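Type VI secretion system component (Escherichia coli O6, PDB 2P5Z) probably forms part of the phage-tail-like puncturing device of the type VI secretion apparatus, resembling the T4 tail proteins gp27 and gp5. Local coordinates at residues 28-40 against 344-358. Sequence-based numbering, arbitrary orientation.
Sequences VDVLTFEGREQLS and LITGVTTSAARDRSY
With CG set anti to its carbonyl carbon (chi1 -78°) and the chain bent only at chi3, Arg-354 reaches along residues 29-31, while Phe-33, its CG between backbone N and carbonyl carbon (chi1 83°), lays its ring over the backbone of Ser-351 and Ala-352. Arginine suits its place because its flat guanidinium offers several N-H groups at its edge and two faces for packing. Arg-354 NE donates a hydrogen bond to Val-30 O at 2.9 Å and its NH2 one to Asp-29 O at 2.8 Å; both oxygens lie in the guanidinium plane, although each donor stands above its acceptor's carbonyl plane. Leu-31 CD1 covers one face, and the Asp-29 carboxylate stacks on the opposite face, OD2 lying 3.1 Å from Arg-354 NH2 in a salt bridge of charge alone.

Beside the Phe-33 ring, Ala-352 is small enough for its CB to sit 3.5 Å from Phe-33 CE1, and Thr-350 brings CG2 to the ring edge. The strands pair antiparallel, and on the face carrying Thr-32 and Ser-351 short hydroxyl side chains reinforce the backbone: Thr-32 OG1 donates to Ala-352 O at 2.8 Å, an oxygen shared with Phe-33 N, and Ser-351 OG donates to Phe-33 O. Gly-35, lacking a side chain, donates its N-H to Thr-350 O.

Some 300 residues apart in sequence, the two strands meet in a fold consistent with the phage baseplate hub family. Strand 44-51 flanks 29-38, with Thr-50 also binding Arg-354 NH2; strands 326-330 and 359-366 pair with 343-353, and Phe-68 and His-17 meet Phe-33 edge-to-face.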
loop_
_atom_site.group_PDB
_atom_site.type_symbol
_atom_site.label_atom_id
_atom_site.label_comp_id
_atom_site.label_asym_id
_atom_site.label_seq_id
_atom_site.Cartn_x
_atom_site.Cartn_y
_atom_site.Cartn_z
ATOM N N VAL A 28 1.001 -7.235 39.043
ATOM C CA VAL A 28 1.537 -7.103 37.700
ATOM C C VAL A 28 3.044 -7.171 37.759
ATOM O O VAL A 28 3.704 -6.293 38.322
ATOM C CB VAL A 28 1.084 -5.770 37.023
ATOM C CG1 VAL A 28 1.880 -5.487 35.737
ATOM C CG2 VAL A 28 -0.406 -5.801 36.733
ATOM N N ASP A 29 3.590 -8.220 37.162
ATOM C CA ASP A 29 5.020 -8.424 37.176
ATOM C C ASP A 29 5.568 -8.420 35.743
ATOM O O ASP A 29 5.325 -9.350 34.976
ATOM C CB ASP A 29 5.322 -9.733 37.902
ATOM C CG ASP A 29 6.793 -9.917 38.198
ATOM O OD1 ASP A 29 7.538 -8.902 38.230
ATOM O OD2 ASP A 29 7.202 -11.091 38.407
ATOM N N VAL A 30 6.314 -7.372 35.402
ATOM C CA VAL A 30 6.758 -7.155 34.033
ATOM C C VAL A 30 7.724 -8.228 33.548
ATOM O O VAL A 30 8.810 -8.396 34.096
ATOM C CB VAL A 30 7.382 -5.747 33.851
ATOM C CG1 VAL A 30 7.900 -5.555 32.432
ATOM C CG2 VAL A 30 6.367 -4.664 34.192
ATOM N N LEU A 31 7.295 -8.956 32.520
ATOM C CA LEU A 31 8.094 -9.990 31.885
ATOM C C LEU A 31 9.022 -9.373 30.860
ATOM O O LEU A 31 10.221 -9.266 31.084
ATOM C CB LEU A 31 7.179 -10.993 31.215
ATOM C CG LEU A 31 7.805 -12.254 30.637
ATOM C CD1 LEU A 31 8.587 -12.975 31.702
ATOM C CD2 LEU A 31 6.719 -13.151 30.093
ATOM N N THR A 32 8.457 -8.951 29.732
ATOM C CA THR A 32 9.235 -8.255 28.700
ATOM C C THR A 32 8.471 -7.062 28.107
ATOM O O THR A 32 7.245 -6.990 28.204
ATOM C CB THR A 32 9.686 -9.235 27.577
ATOM O OG1 THR A 32 10.606 -8.575 26.698
ATOM C CG2 THR A 32 8.506 -9.777 26.798
ATOM N N PHE A 33 9.198 -6.125 27.504
ATOM C CA PHE A 33 8.544 -5.046 26.789
ATOM C C PHE A 33 9.253 -4.563 25.526
ATOM O O PHE A 33 10.469 -4.676 25.387
ATOM C CB PHE A 33 8.245 -3.860 27.714
ATOM C CG PHE A 33 9.402 -2.934 27.917
ATOM C CD1 PHE A 33 10.220 -3.064 29.020
ATOM C CD2 PHE A 33 9.670 -1.922 27.028
ATOM C CE1 PHE A 33 11.280 -2.195 29.227
ATOM C CE2 PHE A 33 10.737 -1.076 27.232
ATOM C CZ PHE A 33 11.546 -1.209 28.322
ATOM N N GLU A 34 8.461 -3.965 24.641
ATOM C CA GLU A 34 8.958 -3.297 23.456
ATOM C C GLU A 34 8.231 -1.963 23.330
ATOM O O GLU A 34 7.000 -1.920 23.381
ATOM C CB GLU A 34 8.704 -4.172 22.240
ATOM C CG GLU A 34 9.647 -3.908 21.090
ATOM C CD GLU A 34 10.084 -5.197 20.415
ATOM O OE1 GLU A 34 9.461 -6.254 20.683
ATOM O OE2 GLU A 34 11.054 -5.151 19.623
ATOM N N GLY A 35 9.000 -0.881 23.208
ATOM C CA GLY A 35 8.466 0.476 23.101
ATOM C C GLY A 35 8.948 1.251 21.873
ATOM O O GLY A 35 10.033 1.000 21.362
ATOM N N ARG A 36 8.125 2.188 21.392
ATOM C CA ARG A 36 8.468 3.076 20.267
ATOM C C ARG A 36 8.031 4.500 20.599
ATOM O O ARG A 36 6.896 4.740 20.980
ATOM C CB ARG A 36 7.825 2.591 18.960
ATOM C CG ARG A 36 8.503 1.335 18.346
ATOM C CD ARG A 36 7.519 0.170 17.983
ATOM N NE ARG A 36 6.571 -0.160 19.065
ATOM C CZ ARG A 36 5.869 -1.292 19.152
ATOM N NH1 ARG A 36 5.027 -1.484 20.162
ATOM N NH2 ARG A 36 6.005 -2.230 18.228
ATOM N N GLU A 37 8.970 5.425 20.520
ATOM C CA GLU A 37 8.717 6.822 20.704
ATOM C C GLU A 37 9.345 7.521 19.514
ATOM O O GLU A 37 10.392 7.115 19.021
ATOM C CB GLU A 37 9.359 7.343 21.989
ATOM C CG GLU A 37 8.838 6.683 23.260
ATOM C CD GLU A 37 9.638 7.029 24.518
ATOM O OE1 GLU A 37 9.819 8.235 24.822
ATOM O OE2 GLU A 37 10.065 6.083 25.217
ATOM N N GLN A 38 8.696 8.583 19.066
ATOM C CA GLN A 38 9.124 9.352 17.918
ATOM C C GLN A 38 8.415 10.689 17.970
ATOM O O GLN A 38 7.254 10.762 18.361
ATOM C CB GLN A 38 8.743 8.606 16.651
ATOM C CG GLN A 38 9.342 9.135 15.375
ATOM C CD GLN A 38 8.755 8.406 14.193
ATOM O OE1 GLN A 38 8.106 7.373 14.359
ATOM N NE2 GLN A 38 8.945 8.949 13.001
ATOM N N LEU A 39 9.136 11.742 17.608
ATOM C CA LEU A 39 8.582 13.076 17.442
ATOM C C LEU A 39 7.373 13.097 16.510
ATOM O O LEU A 39 7.345 12.368 15.515
ATOM C CB LEU A 39 9.647 13.982 16.865
ATOM C CG LEU A 39 10.808 14.280 17.804
ATOM C CD1 LEU A 39 11.784 15.211 17.106
ATOM C CD2 LEU A 39 10.285 14.908 19.095
ATOM N N SER A 40 6.377 13.918 16.870
ATOM C CA SER A 40 5.152 14.132 16.087
ATOM C C SER A 40 4.325 12.918 15.847
ATOM O O SER A 40 3.604 12.861 14.854
ATOM C CB SER A 40 5.411 14.795 14.727
ATOM O OG SER A 40 5.778 16.140 14.939
ATOM N N LEU A 344 20.057 15.792 17.504
ATOM C CA LEU A 344 18.710 15.887 18.052
ATOM C C LEU A 344 18.051 14.555 17.846
ATOM O O LEU A 344 17.948 14.092 16.716
ATOM C CB LEU A 344 17.913 16.977 17.337
ATOM C CG LEU A 344 16.480 17.363 17.757
ATOM C CD1 LEU A 344 15.408 16.594 16.984
ATOM C CD2 LEU A 344 16.240 17.290 19.278
ATOM N N ILE A 345 17.597 13.953 18.937
ATOM C CA ILE A 345 16.944 12.660 18.880
ATOM C C ILE A 345 15.541 12.819 18.337
ATOM O O ILE A 345 14.727 13.532 18.923
ATOM C CB ILE A 345 16.822 12.026 20.274
ATOM C CG1 ILE A 345 18.177 12.028 21.003
ATOM C CG2 ILE A 345 16.178 10.629 20.175
ATOM C CD1 ILE A 345 19.269 11.167 20.357
ATOM N N THR A 346 15.277 12.146 17.219
ATOM C CA THR A 346 13.965 12.153 16.601
ATOM C C THR A 346 13.151 10.921 16.957
ATOM O O THR A 346 11.931 10.951 16.853
ATOM C CB THR A 346 14.051 12.240 15.071
ATOM O OG1 THR A 346 14.717 11.078 14.557
ATOM C CG2 THR A 346 14.817 13.489 14.654
ATOM N N GLY A 347 13.812 9.833 17.351
ATOM C CA GLY A 347 13.107 8.582 17.597
ATOM C C GLY A 347 13.922 7.595 18.412
ATOM O O GLY A 347 15.142 7.641 18.366
ATOM N N VAL A 348 13.251 6.746 19.200
ATOM C CA VAL A 348 13.888 5.620 19.888
ATOM C C VAL A 348 13.044 4.340 19.795
ATOM O O VAL A 348 11.816 4.385 19.832
ATOM C CB VAL A 348 14.211 5.897 21.389
ATOM C CG1 VAL A 348 15.153 7.080 21.568
ATOM C CG2 VAL A 348 12.952 6.123 22.194
ATOM N N THR A 349 13.704 3.198 19.641
ATOM C CA THR A 349 13.056 1.897 19.846
ATOM C C THR A 349 13.649 1.331 21.140
ATOM O O THR A 349 14.788 1.590 21.462
ATOM C CB THR A 349 13.238 0.980 18.629
ATOM O OG1 THR A 349 12.676 1.633 17.489
ATOM C CG2 THR A 349 12.519 -0.352 18.793
ATOM N N THR A 350 12.875 0.583 21.903
ATOM C CA THR A 350 13.158 0.481 23.321
ATOM C C THR A 350 12.791 -0.914 23.813
ATOM O O THR A 350 11.783 -1.469 23.380
ATOM C CB THR A 350 12.408 1.644 24.017
ATOM O OG1 THR A 350 13.332 2.689 24.316
ATOM C CG2 THR A 350 11.740 1.246 25.246
ATOM N N SER A 351 13.633 -1.506 24.664
ATOM C CA SER A 351 13.418 -2.905 25.100
ATOM C C SER A 351 14.053 -3.322 26.443
ATOM O O SER A 351 15.035 -2.728 26.896
ATOM C CB SER A 351 13.897 -3.882 24.033
ATOM O OG SER A 351 12.985 -4.958 23.978
ATOM N N ALA A 352 13.468 -4.349 27.055
ATOM C CA ALA A 352 14.063 -5.077 28.172
ATOM C C ALA A 352 13.315 -6.364 28.389
ATOM O O ALA A 352 12.273 -6.618 27.756
ATOM C CB ALA A 352 14.037 -4.284 29.436
ATOM N N ALA A 353 13.871 -7.173 29.285
ATOM C CA ALA A 353 13.226 -8.386 29.767
ATOM C C ALA A 353 13.871 -8.653 31.099
ATOM O O ALA A 353 14.889 -8.033 31.426
ATOM C CB ALA A 353 13.447 -9.543 28.816
ATOM N N ARG A 354 13.277 -9.553 31.879
ATOM C CA ARG A 354 13.841 -9.951 33.168
ATOM C C ARG A 354 15.258 -10.553 33.055
ATOM O O ARG A 354 16.071 -10.389 33.958
ATOM C CB ARG A 354 12.904 -10.929 33.866
ATOM C CG ARG A 354 11.702 -10.278 34.533
ATOM C CD ARG A 354 10.839 -11.336 35.189
ATOM N NE ARG A 354 9.425 -10.976 35.185
ATOM C CZ ARG A 354 8.443 -11.850 35.364
ATOM N NH1 ARG A 354 8.732 -13.131 35.559
ATOM N NH2 ARG A 354 7.180 -11.458 35.349
ATOM N N ASP A 355 15.546 -11.213 31.930
ATOM C CA ASP A 355 16.868 -11.758 31.650
ATOM C C ASP A 355 17.699 -10.969 30.638
ATOM O O ASP A 355 18.583 -11.542 30.006
ATOM C CB ASP A 355 16.740 -13.197 31.142
ATOM C CG ASP A 355 15.950 -13.297 29.846
ATOM O OD1 ASP A 355 15.029 -12.484 29.646
ATOM O OD2 ASP A 355 16.240 -14.198 29.028
ATOM N N ARG A 356 17.440 -9.675 30.462
ATOM C CA ARG A 356 18.155 -8.925 29.413
ATOM C C ARG A 356 18.413 -7.470 29.756
ATOM O O ARG A 356 19.525 -6.966 29.604
ATOM C CB ARG A 356 17.415 -9.005 28.075
ATOM C CG ARG A 356 18.338 -8.926 26.872
ATOM C CD ARG A 356 17.596 -8.803 25.532
ATOM N NE ARG A 356 16.183 -9.215 25.558
ATOM C CZ ARG A 356 15.151 -8.397 25.350
ATOM N NH1 ARG A 356 15.355 -7.109 25.114
ATOM N NH2 ARG A 356 13.909 -8.864 25.390
ATOM N N SER A 357 17.361 -6.805 30.196
ATOM C CA SER A 357 17.377 -5.380 30.541
ATOM C C SER A 357 17.762 -4.363 29.446
ATOM O O SER A 357 18.006 -4.704 28.282
ATOM C CB SER A 357 18.070 -5.094 31.883
ATOM O OG SER A 357 17.278 -4.189 32.649
ATOM N N TYR A 358 17.834 -3.109 29.875
ATOM C CA TYR A 358 17.479 -1.982 29.037
ATOM C C TYR A 358 18.467 -1.567 27.967
ATOM O O TYR A 358 19.623 -1.248 28.240
ATOM C CB TYR A 358 17.095 -0.803 29.922
ATOM C CG TYR A 358 16.546 0.399 29.195
ATOM C CD1 TYR A 358 17.312 1.552 29.065
ATOM C CD2 TYR A 358 15.258 0.400 28.667
ATOM C CE1 TYR A 358 16.820 2.665 28.430
ATOM C CE2 TYR A 358 14.759 1.515 28.022
ATOM C CZ TYR A 358 15.549 2.644 27.910
ATOM O OH TYR A 358 15.089 3.774 27.281
#